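Local coordinates for protein cystalysin (Treponema denticola, PDB 1C7N) that belongs to the class I and II aminotransferase family and holds pyridoxal-5'-phosphate in each subunit of a two-chain assembly, at residues D81-D86 and H216-S221; R107-P112 and R258-K263; I117-V122 and C140-K145; R304-F309 and I317-I322. All blocks are in the same frame, centred on the assembly; numbering follows the deposited sequence.

Contact 1 of 4, residues D81-D86 and H216-S221; sequences DRHQWD and HTVFQS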
# COMPACT_ATOMS: atom_id res chain seq x y z
N ASP A 81 -26.99 -3.82 -3.99
CA ASP A 81 -27.55 -5.16 -3.85
C ASP A 81 -27.41 -5.78 -2.46
O ASP A 81 -28.34 -6.40 -1.96
CB ASP A 81 -26.91 -6.11 -4.87
CG ASP A 81 -27.04 -5.61 -6.31
OD1 ASP A 81 -27.89 -4.73 -6.57
OD2 ASP A 81 -26.30 -6.10 -7.18
N ARG A 82 -26.25 -5.60 -1.84
CA ARG A 82 -25.99 -6.18 -0.53
C ARG A 82 -26.42 -5.36 0.68
O ARG A 82 -26.71 -5.92 1.74
CB ARG A 82 -24.51 -6.51 -0.41
CG ARG A 82 -24.07 -7.71 -1.23
CD ARG A 82 -24.35 -9.00 -0.48
NE ARG A 82 -24.10 -10.18 -1.30
CZ ARG A 82 -23.89 -11.39 -0.81
NH1 ARG A 82 -23.89 -11.60 0.50
NH2 ARG A 82 -23.68 -12.41 -1.64
N HIS A 83 -26.45 -4.03 0.54
CA HIS A 83 -26.81 -3.20 1.68
C HIS A 83 -27.86 -2.10 1.46
O HIS A 83 -28.00 -1.22 2.31
CB HIS A 83 -25.54 -2.58 2.26
CG HIS A 83 -24.54 -3.59 2.73
ND1 HIS A 83 -23.52 -4.05 1.93
CD2 HIS A 83 -24.42 -4.25 3.91
CE1 HIS A 83 -22.81 -4.95 2.60
NE2 HIS A 83 -23.34 -5.09 3.80
N GLN A 84 -28.60 -2.16 0.36
CA GLN A 84 -29.63 -1.14 0.09
C GLN A 84 -29.00 0.24 0.29
O GLN A 84 -29.64 1.15 0.81
CB GLN A 84 -30.80 -1.25 1.07
CG GLN A 84 -31.36 -2.64 1.26
CD GLN A 84 -32.26 -2.72 2.48
OE1 GLN A 84 -31.84 -2.42 3.60
NE2 GLN A 84 -33.51 -3.12 2.27
N TRP A 85 -27.75 0.37 -0.13
CA TRP A 85 -27.02 1.61 0.04
C TRP A 85 -26.71 2.25 -1.30
O TRP A 85 -25.99 1.67 -2.12
CB TRP A 85 -25.73 1.31 0.81
CG TRP A 85 -24.92 2.49 1.19
CD1 TRP A 85 -25.36 3.78 1.34
CD2 TRP A 85 -23.54 2.49 1.55
NE1 TRP A 85 -24.33 4.58 1.76
CE2 TRP A 85 -23.20 3.82 1.90
CE3 TRP A 85 -22.55 1.50 1.60
CZ2 TRP A 85 -21.91 4.17 2.31
CZ3 TRP A 85 -21.27 1.85 2.01
CH2 TRP A 85 -20.96 3.17 2.36
N ASP A 86 -27.24 3.45 -1.51
CA ASP A 86 -27.05 4.18 -2.76
C ASP A 86 -25.87 5.16 -2.70
O ASP A 86 -25.97 6.22 -2.08
CB ASP A 86 -28.33 4.95 -3.10
CG ASP A 86 -28.31 5.54 -4.49
OD1 ASP A 86 -29.22 6.35 -4.80
OD2 ASP A 86 -27.40 5.21 -5.29
N HIS A 216 -27.51 -5.99 8.86
CA HIS A 216 -26.63 -4.85 9.00
C HIS A 216 -27.23 -3.63 8.31
O HIS A 216 -27.82 -3.73 7.24
CB HIS A 216 -25.25 -5.14 8.40
CG HIS A 216 -24.30 -3.98 8.49
ND1 HIS A 216 -24.27 -2.97 7.56
CD2 HIS A 216 -23.37 -3.66 9.42
CE1 HIS A 216 -23.37 -2.07 7.91
NE2 HIS A 216 -22.81 -2.47 9.04
N THR A 217 -27.08 -2.48 8.95
CA THR A 217 -27.58 -1.22 8.40
C THR A 217 -26.39 -0.29 8.24
O THR A 217 -25.74 0.07 9.22
CB THR A 217 -28.59 -0.55 9.35
OG1 THR A 217 -29.73 -1.40 9.52
CG2 THR A 217 -29.03 0.80 8.78
N VAL A 218 -26.08 0.09 7.00
CA VAL A 218 -24.98 1.02 6.76
C VAL A 218 -25.40 2.31 7.45
O VAL A 218 -26.41 2.92 7.10
CB VAL A 218 -24.76 1.26 5.25
CG1 VAL A 218 -23.75 2.38 5.05
CG2 VAL A 218 -24.27 -0.01 4.58
N PHE A 219 -24.62 2.72 8.44
CA PHE A 219 -24.92 3.91 9.22
C PHE A 219 -25.31 5.16 8.43
O PHE A 219 -26.37 5.74 8.68
CB PHE A 219 -23.74 4.22 10.15
CG PHE A 219 -24.15 4.85 11.46
CD1 PHE A 219 -23.25 4.88 12.52
CD2 PHE A 219 -25.42 5.40 11.63
CE1 PHE A 219 -23.62 5.44 13.74
CE2 PHE A 219 -25.79 5.97 12.85
CZ PHE A 219 -24.89 5.99 13.91
N GLN A 220 -24.48 5.57 7.47
CA GLN A 220 -24.78 6.77 6.70
C GLN A 220 -25.91 6.63 5.70
O GLN A 220 -26.26 7.58 5.01
CB GLN A 220 -23.52 7.27 5.98
CG GLN A 220 -23.05 6.38 4.83
CD GLN A 220 -21.96 7.05 4.02
OE1 GLN A 220 -20.80 7.11 4.44
NE2 GLN A 220 -22.33 7.57 2.86
N SER A 221 -26.51 5.44 5.62
CA SER A 221 -27.61 5.21 4.69
C SER A 221 -28.97 5.58 5.28
O SER A 221 -29.97 5.61 4.57
CB SER A 221 -27.64 3.74 4.27
OG SER A 221 -28.18 2.94 5.30
O HOH W 1 -27.93 -0.99 4.97
O HOH W 2 -25.18 7.41 2.46
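Val218 sets both of its methyl groups against the 81-86 segment. CG1 lies over the six-membered ring of Trp85, 3.5 Å from its centroid and 12° off the ring normal. This is a CH-pi contact. CG1 takes this place because it stands anti to the backbone N (chi1 172°). The other methyl, CG2, turns to His83 and packs 3.7 Å from His83 CB. At the edge of the indole, Gln220 brings its amide up to the benzene part, with Gln220 CD 3.3 Å from Trp85 CZ2. The amide and ring planes are 72° apart, so the two groups do not stack. Gln220 OE1 is hydrogen-bonded to Thr232 OG1 of strand 230-234.

The contact joins the end of helix 69-83 to the loop after strand 199-203, in the large domain of this aminotransferase fold. Gln84, with positive phi, is the first residue to leave helical backbone angles, and Trp85 follows it into the core. A water accepts from Trp85 NE1 at 3.0 Å and from Gln220 NE2, and donates to Gln220 O.

Between the two segments the His83 side is looser. Its ring meets that of His216 obliquely, with centroids 5.7 Å apart, but stacks on Phe207, whose O takes a bond from His83 NE2. Another water spans the backbones, from His83 O at 2.7 Å to Val218 N. At partly exposed Ser221, only CB touches Trp85, 3.7 Å from CD1.

Contact 2 of 4, residues R107-P112 and R258-K263; sequences REFTKP and RERFTK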
# COMPACT_ATOMS: atom_id res chain seq x y z
N ARG A 107 -5.43 12.16 11.41
CA ARG A 107 -4.41 13.09 10.97
C ARG A 107 -5.00 14.35 10.33
O ARG A 107 -4.62 15.47 10.68
CB ARG A 107 -3.48 12.39 9.96
CG ARG A 107 -2.37 13.26 9.39
CD ARG A 107 -1.39 12.42 8.57
NE ARG A 107 -0.91 11.27 9.33
CZ ARG A 107 -1.31 10.02 9.14
NH1 ARG A 107 -2.21 9.73 8.20
NH2 ARG A 107 -0.83 9.04 9.90
N GLU A 108 -5.94 14.16 9.42
CA GLU A 108 -6.55 15.28 8.70
C GLU A 108 -7.66 16.08 9.38
O GLU A 108 -7.66 17.30 9.31
CB GLU A 108 -7.06 14.77 7.34
CG GLU A 108 -7.75 15.82 6.47
CD GLU A 108 -6.88 17.03 6.22
OE1 GLU A 108 -5.65 16.87 6.04
OE2 GLU A 108 -7.42 18.16 6.19
N PHE A 109 -8.59 15.41 10.06
CA PHE A 109 -9.69 16.13 10.67
C PHE A 109 -9.61 16.47 12.16
O PHE A 109 -10.60 16.90 12.75
CB PHE A 109 -11.00 15.40 10.35
CG PHE A 109 -11.23 15.22 8.88
CD1 PHE A 109 -10.75 14.09 8.22
CD2 PHE A 109 -11.85 16.21 8.13
CE1 PHE A 109 -10.89 13.96 6.83
CE2 PHE A 109 -11.99 16.09 6.75
CZ PHE A 109 -11.51 14.96 6.10
N THR A 110 -8.45 16.28 12.76
CA THR A 110 -8.25 16.63 14.16
C THR A 110 -6.82 17.14 14.33
O THR A 110 -6.00 17.00 13.43
CB THR A 110 -8.44 15.43 15.12
OG1 THR A 110 -7.41 14.46 14.90
CG2 THR A 110 -9.80 14.79 14.92
N LYS A 111 -6.54 17.75 15.47
CA LYS A 111 -5.22 18.27 15.76
C LYS A 111 -4.78 17.70 17.10
O LYS A 111 -5.61 17.24 17.88
CB LYS A 111 -5.27 19.80 15.84
CG LYS A 111 -6.25 20.33 16.88
CD LYS A 111 -6.18 21.84 17.02
CE LYS A 111 -7.24 22.38 17.96
NZ LYS A 111 -7.12 21.83 19.35
N PRO A 112 -3.47 17.71 17.39
CA PRO A 112 -3.03 17.17 18.67
C PRO A 112 -3.84 17.79 19.80
O PRO A 112 -4.12 18.99 19.78
CB PRO A 112 -1.55 17.55 18.72
CG PRO A 112 -1.15 17.46 17.27
CD PRO A 112 -2.32 18.14 16.57
N ARG A 258 -14.09 14.63 1.35
CA ARG A 258 -13.44 13.67 0.47
C ARG A 258 -12.11 14.20 -0.04
O ARG A 258 -11.10 13.50 0.00
CB ARG A 258 -14.35 13.35 -0.72
CG ARG A 258 -13.82 12.24 -1.63
CD ARG A 258 -14.89 11.74 -2.59
NE ARG A 258 -15.34 12.76 -3.54
CZ ARG A 258 -16.59 13.20 -3.63
NH1 ARG A 258 -17.54 12.72 -2.84
NH2 ARG A 258 -16.91 14.12 -4.54
N GLU A 259 -12.10 15.45 -0.50
CA GLU A 259 -10.88 16.05 -1.02
C GLU A 259 -9.83 16.29 0.06
O GLU A 259 -8.63 16.31 -0.24
CB GLU A 259 -11.22 17.35 -1.76
CG GLU A 259 -11.85 17.10 -3.13
CD GLU A 259 -12.48 18.34 -3.75
OE1 GLU A 259 -11.83 19.41 -3.75
OE2 GLU A 259 -13.62 18.24 -4.25
N ARG A 260 -10.25 16.46 1.31
CA ARG A 260 -9.31 16.66 2.40
C ARG A 260 -8.68 15.33 2.79
O ARG A 260 -7.49 15.25 3.11
CB ARG A 260 -10.00 17.27 3.63
CG ARG A 260 -10.35 18.75 3.51
CD ARG A 260 -9.90 19.52 4.75
NE ARG A 260 -10.63 19.14 5.96
CZ ARG A 260 -10.19 19.38 7.19
NH1 ARG A 260 -9.03 19.99 7.38
NH2 ARG A 260 -10.91 19.02 8.24
N PHE A 261 -9.49 14.27 2.77
CA PHE A 261 -9.03 12.93 3.10
C PHE A 261 -8.01 12.50 2.05
O PHE A 261 -6.98 11.91 2.36
CB PHE A 261 -10.21 11.96 3.10
CG PHE A 261 -9.85 10.55 3.45
CD1 PHE A 261 -9.79 10.13 4.77
CD2 PHE A 261 -9.56 9.63 2.44
CE1 PHE A 261 -9.45 8.82 5.09
CE2 PHE A 261 -9.22 8.31 2.75
CZ PHE A 261 -9.17 7.91 4.08
N THR A 262 -8.32 12.80 0.79
CA THR A 262 -7.46 12.46 -0.33
C THR A 262 -6.12 13.19 -0.31
O THR A 262 -5.08 12.60 -0.58
CB THR A 262 -8.17 12.76 -1.65
OG1 THR A 262 -9.37 11.97 -1.73
CG2 THR A 262 -7.28 12.43 -2.83
N LYS A 263 -6.16 14.48 0.00
CA LYS A 263 -4.93 15.28 0.06
C LYS A 263 -4.03 14.69 1.14
O LYS A 263 -2.84 14.46 0.92
CB LYS A 263 -5.25 16.74 0.41
CG LYS A 263 -5.94 16.91 1.76
CD LYS A 263 -6.13 18.36 2.19
CE LYS A 263 -4.85 18.94 2.78
NZ LYS A 263 -5.10 20.27 3.43
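Glu108 and Arg260 form a salt bridge between two helices, the C-terminal end of helix 98-109 and the middle of helix 255-267. Both helices belong to the large domain of the aminotransferase fold, and the contact lies at its surface. Glu108 OE2 is 2.7 Å from Arg260 NH1. The carboxylate and guanidinium planes stand 90° apart, and OE2 lies over one face of the guanidinium. The pair therefore counts as a salt bridge and not as a hydrogen bond, and it is not the flat, two-pronged pairing of a carboxylate with an arginine. OE2 also sits 3.2 Å from Arg260 CD, so the arginine chain bends closely around it. Arg260 would probably favour the charged form of Glu108.

Other polar groups are satisfied within or beside the helices. Arg258 O accepts twice, from Thr262 N at 3.0 Å and from Thr262 OG1 at 2.9 Å. The two donors reach it from opposite faces of the carbonyl plane. Arg258 NH1 bonds to Ile252 O. Phe261 O accepts from Asn104 ND2, which gives the two helices a further link.

Phe109 packs beside the salt bridge. Its CG stands anti to the carbonyl carbon (chi1 -56°), and the ring reaches both Arg260 and Phe261. The ring and guanidinium planes are perpendicular, with Phe109 CE2 3.4 Å from Arg260 NE. Farther along the ring, Phe109 CE1 lies 4.3 Å from Phe261 CB.

Contact 3 of 4, residues I117-V122 and C140-K145; sequences IIITPV and CELLEK
Thr120 and Glu141 join their side chains by a hydrogen bond beside two backbone bonds. Cys140 N donates to Ile118 O at 3.0 Å, and Leu142 N donates to Thr120 O at 2.6 Å. These bonds carry the parallel pairing of strands 115-118 and 136-139 past the strand ends, at the margin of the main sheet of the large domain.

Glu141 starts with its CB 4.0 Å from Thr120 OG1. CG is anti to the backbone N, and the chain then bends at chi2 (77°), which turns it back over the 117-122 segment. CG and CD pass Thr120 O, with CD 3.4 Å from it. At the tip, OE1 meets Pro121 CD at 3.4 Å, next to the cis peptide bond. OE2 accepts from Thr120 OG1 at 2.6 Å, from above the carboxylate plane.

Leu142 packs on the other segment with its CD2 only 3.2 Å from Ile119 CG2, a tight fit. Thr120 N is buried and has no partner in the model. Direct polar bonding is thus uneven here: the hydroxyl and carbonyl of Thr120 are engaged, and its amide is not.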
# COMPACT_ATOMS: atom_id res chain seq x y z
N ILE A 117 -13.90 10.03 20.07
CA ILE A 117 -14.71 9.08 20.82
C ILE A 117 -14.80 7.70 20.19
O ILE A 117 -15.09 7.56 18.99
CB ILE A 117 -16.14 9.63 21.02
CG1 ILE A 117 -16.08 10.91 21.86
CG2 ILE A 117 -17.01 8.58 21.70
CD1 ILE A 117 -17.39 11.67 21.90
N ILE A 118 -14.55 6.68 21.00
CA ILE A 118 -14.62 5.29 20.58
C ILE A 118 -15.43 4.52 21.63
O ILE A 118 -15.41 4.87 22.82
CB ILE A 118 -13.23 4.63 20.47
CG1 ILE A 118 -12.48 4.76 21.81
CG2 ILE A 118 -12.44 5.26 19.32
CD1 ILE A 118 -11.26 3.88 21.90
N ILE A 119 -16.14 3.50 21.18
CA ILE A 119 -16.95 2.67 22.07
C ILE A 119 -16.12 1.42 22.38
O ILE A 119 -15.79 0.64 21.49
CB ILE A 119 -18.29 2.33 21.38
CG1 ILE A 119 -19.06 3.63 21.13
CG2 ILE A 119 -19.10 1.38 22.25
CD1 ILE A 119 -20.39 3.45 20.42
N THR A 120 -15.78 1.26 23.66
CA THR A 120 -14.93 0.17 24.12
C THR A 120 -15.62 -0.90 24.97
O THR A 120 -16.70 -0.67 25.52
CB THR A 120 -13.78 0.74 24.95
OG1 THR A 120 -14.31 1.38 26.11
CG2 THR A 120 -13.00 1.78 24.14
N PRO A 121 -15.01 -2.10 25.08
CA PRO A 121 -13.73 -2.47 24.45
C PRO A 121 -13.90 -2.55 22.94
O PRO A 121 -15.02 -2.64 22.45
CB PRO A 121 -13.43 -3.83 25.08
CG PRO A 121 -14.80 -4.40 25.29
CD PRO A 121 -15.53 -3.21 25.88
N VAL A 122 -12.80 -2.52 22.20
CA VAL A 122 -12.90 -2.55 20.75
C VAL A 122 -11.56 -2.80 20.04
O VAL A 122 -10.49 -2.64 20.64
CB VAL A 122 -13.49 -1.21 20.24
CG1 VAL A 122 -12.48 -0.09 20.44
CG2 VAL A 122 -13.91 -1.32 18.79
N CYS A 140 -16.15 5.55 25.63
CA CYS A 140 -17.56 5.48 25.97
C CYS A 140 -17.83 3.98 26.11
O CYS A 140 -18.40 3.34 25.22
CB CYS A 140 -18.42 6.08 24.86
SG CYS A 140 -20.15 6.31 25.32
N GLU A 141 -17.39 3.42 27.23
CA GLU A 141 -17.51 2.00 27.53
C GLU A 141 -18.89 1.39 27.29
O GLU A 141 -19.93 1.98 27.62
CB GLU A 141 -17.08 1.75 28.98
CG GLU A 141 -17.02 0.27 29.36
CD GLU A 141 -15.78 -0.43 28.83
OE1 GLU A 141 -15.73 -1.67 28.90
OE2 GLU A 141 -14.86 0.26 28.34
N LEU A 142 -18.90 0.20 26.71
CA LEU A 142 -20.13 -0.52 26.43
C LEU A 142 -20.71 -1.06 27.74
O LEU A 142 -19.96 -1.40 28.67
CB LEU A 142 -19.86 -1.70 25.49
CG LEU A 142 -19.62 -1.42 24.01
CD1 LEU A 142 -18.99 -2.64 23.36
CD2 LEU A 142 -20.93 -1.06 23.33
N LEU A 143 -22.03 -1.13 27.81
CA LEU A 143 -22.69 -1.67 28.98
C LEU A 143 -22.86 -3.15 28.71
O LEU A 143 -23.23 -3.55 27.60
CB LEU A 143 -24.06 -1.01 29.17
CG LEU A 143 -24.05 0.51 29.38
CD1 LEU A 143 -25.48 1.02 29.47
CD2 LEU A 143 -23.28 0.85 30.65
N GLU A 144 -22.58 -3.98 29.71
CA GLU A 144 -22.70 -5.42 29.51
C GLU A 144 -23.58 -6.09 30.56
O GLU A 144 -23.43 -5.84 31.76
CB GLU A 144 -21.31 -6.07 29.52
CG GLU A 144 -21.33 -7.58 29.29
CD GLU A 144 -21.26 -8.38 30.58
OE1 GLU A 144 -21.80 -9.50 30.61
OE2 GLU A 144 -20.63 -7.90 31.55
N LYS A 145 -24.50 -6.93 30.09
CA LYS A 145 -25.40 -7.66 30.96
C LYS A 145 -25.53 -9.10 30.46
O LYS A 145 -26.08 -9.33 29.38
CB LYS A 145 -26.79 -7.01 30.99
CG LYS A 145 -27.72 -7.58 32.06
CD LYS A 145 -27.19 -7.27 33.46
CE LYS A 145 -28.15 -7.74 34.55
NZ LYS A 145 -28.27 -9.22 34.61

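Contact 4 of 4, residues R304-F309 and I317-I322; sequences RIVKDF and IKAPLI
A helix and the chain that returns along it make this contact, in the smaller domain of the aminotransferase fold. Helix 289-313 supplies the 304-309 segment. The 317-322 segment runs back beside it toward strand 327-331. Ala319 is the close point. Its CB packs 3.6 Å from Val306 CG1, and its carbonyl oxygen lies 3.1 Å from Lys307 CB. A water adds a polar link, donating to Lys307 O at 2.8 Å and accepting weakly from Ala319 N.

Leu321 lies against two long side chains. Its CD2 meets the aliphatic part of Lys307, 3.5 Å from CD. Its CD1 rests over one face of the Arg304 guanidinium, toward the rim, and is 3.4 Å from NH1. Arg304 leaves the helix pointing away from the loop, but its chain is extended from CG to NE, and the last turn (chi4 -71°) presents that face to the leucine. Leu321 thus packs on the carbon chain of Lys307 and a guanidinium face, while Arg304 NE and Lys307 NZ form salt bridges with Asp300 and Glu311 of their own helix.

Val306 and Ala319 both touch Gln328 of strand 327-331, and Val306 also touches Ile330. Ile305 and Phe309 pack on helix 376-393, and Ile317 of the returning chain reaches Leu390 of the same helix.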
# COMPACT_ATOMS: atom_id res chain seq x y z
N ARG A 304 -21.59 -22.28 17.23
CA ARG A 304 -22.48 -23.16 17.98
C ARG A 304 -21.66 -24.31 18.58
O ARG A 304 -21.95 -24.78 19.68
CB ARG A 304 -23.60 -23.67 17.06
CG ARG A 304 -24.57 -22.55 16.66
CD ARG A 304 -25.52 -22.94 15.53
NE ARG A 304 -26.36 -21.81 15.12
CZ ARG A 304 -27.36 -21.31 15.86
NH1 ARG A 304 -27.66 -21.84 17.04
NH2 ARG A 304 -28.07 -20.28 15.41
N ILE A 305 -20.61 -24.73 17.89
CA ILE A 305 -19.75 -25.79 18.41
C ILE A 305 -19.08 -25.30 19.70
O ILE A 305 -19.01 -26.02 20.70
CB ILE A 305 -18.64 -26.18 17.39
CG1 ILE A 305 -19.28 -26.89 16.19
CG2 ILE A 305 -17.59 -27.09 18.05
CD1 ILE A 305 -18.28 -27.29 15.12
N VAL A 306 -18.62 -24.05 19.68
CA VAL A 306 -17.96 -23.44 20.83
C VAL A 306 -18.95 -23.30 21.99
O VAL A 306 -18.68 -23.73 23.11
CB VAL A 306 -17.38 -22.04 20.47
CG1 VAL A 306 -16.73 -21.40 21.69
CG2 VAL A 306 -16.35 -22.18 19.35
N LYS A 307 -20.10 -22.69 21.71
CA LYS A 307 -21.13 -22.50 22.72
C LYS A 307 -21.47 -23.84 23.37
O LYS A 307 -21.51 -23.95 24.60
CB LYS A 307 -22.37 -21.89 22.07
CG LYS A 307 -23.58 -21.74 22.99
CD LYS A 307 -24.71 -21.01 22.27
CE LYS A 307 -26.05 -21.20 22.94
NZ LYS A 307 -26.05 -20.75 24.36
N ASP A 308 -21.72 -24.85 22.55
CA ASP A 308 -22.06 -26.17 23.05
C ASP A 308 -20.95 -26.79 23.89
O ASP A 308 -21.21 -27.42 24.92
CB ASP A 308 -22.41 -27.10 21.89
CG ASP A 308 -22.69 -28.52 22.34
OD1 ASP A 308 -21.77 -29.36 22.29
OD2 ASP A 308 -23.84 -28.78 22.77
N PHE A 309 -19.71 -26.63 23.45
CA PHE A 309 -18.58 -27.19 24.16
C PHE A 309 -18.54 -26.77 25.62
O PHE A 309 -18.35 -27.61 26.50
CB PHE A 309 -17.26 -26.78 23.50
CG PHE A 309 -16.06 -27.15 24.30
CD1 PHE A 309 -15.61 -28.46 24.35
CD2 PHE A 309 -15.40 -26.18 25.06
CE1 PHE A 309 -14.52 -28.81 25.14
CE2 PHE A 309 -14.31 -26.52 25.85
CZ PHE A 309 -13.87 -27.84 25.89
N ILE A 317 -18.05 -21.15 31.92
CA ILE A 317 -17.46 -20.33 30.86
C ILE A 317 -18.58 -20.14 29.84
O ILE A 317 -19.22 -21.10 29.45
CB ILE A 317 -16.27 -21.05 30.21
CG1 ILE A 317 -15.23 -21.39 31.29
CG2 ILE A 317 -15.65 -20.17 29.13
CD1 ILE A 317 -14.05 -22.18 30.78
N LYS A 318 -18.81 -18.90 29.42
CA LYS A 318 -19.88 -18.62 28.47
C LYS A 318 -19.41 -18.17 27.08
O LYS A 318 -18.60 -17.26 26.97
CB LYS A 318 -20.80 -17.54 29.04
CG LYS A 318 -21.33 -17.80 30.44
CD LYS A 318 -22.19 -19.05 30.49
CE LYS A 318 -22.98 -19.14 31.78
NZ LYS A 318 -22.10 -19.12 32.97
N ALA A 319 -19.93 -18.82 26.04
CA ALA A 319 -19.59 -18.48 24.66
C ALA A 319 -20.91 -18.25 23.92
O ALA A 319 -21.40 -19.13 23.22
CB ALA A 319 -18.81 -19.62 24.00
N PRO A 320 -21.50 -17.05 24.08
CA PRO A 320 -22.76 -16.70 23.43
C PRO A 320 -22.60 -16.57 21.91
O PRO A 320 -21.52 -16.24 21.42
CB PRO A 320 -23.11 -15.35 24.06
CG PRO A 320 -22.37 -15.36 25.37
CD PRO A 320 -21.07 -15.99 25.00
N LEU A 321 -23.68 -16.82 21.18
CA LEU A 321 -23.63 -16.69 19.73
C LEU A 321 -23.42 -15.21 19.42
O LEU A 321 -23.79 -14.35 20.21
CB LEU A 321 -24.94 -17.17 19.09
CG LEU A 321 -25.34 -18.63 19.38
CD1 LEU A 321 -26.55 -18.98 18.52
CD2 LEU A 321 -24.18 -19.57 19.07
N ILE A 322 -22.82 -14.92 18.27
CA ILE A 322 -22.58 -13.54 17.87
C ILE A 322 -23.54 -13.16 16.75
O ILE A 322 -24.15 -14.03 16.13
CB ILE A 322 -21.14 -13.35 17.39
CG1 ILE A 322 -20.83 -14.35 16.28
CG2 ILE A 322 -20.17 -13.52 18.57
CD1 ILE A 322 -19.43 -14.25 15.74
O HOH W 3 -21.56 -21.70 26.34

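In the fold
Contacts 1 and 3 are buried, contact 2 is at the surface, and contact 4 lies between. Contacts 1, 2 and 3 belong to the large domain around the main sheet; contact 4 lies in the smaller domain, its centre about 42 Å from that of contact 2. Helix 98-109 of contact 2 leads directly into strand 115-118 of contact 3. The chemistry follows the setting. Contact 3 extends strand pairing with direct hydrogen bonds. Contact 1 relies on aromatic packing and bridging waters, contact 2 on a salt bridge between helices. Contact 4 combines apolar packing with one bridging water, and Arg304 and Lys307 pair with acids of their own helix.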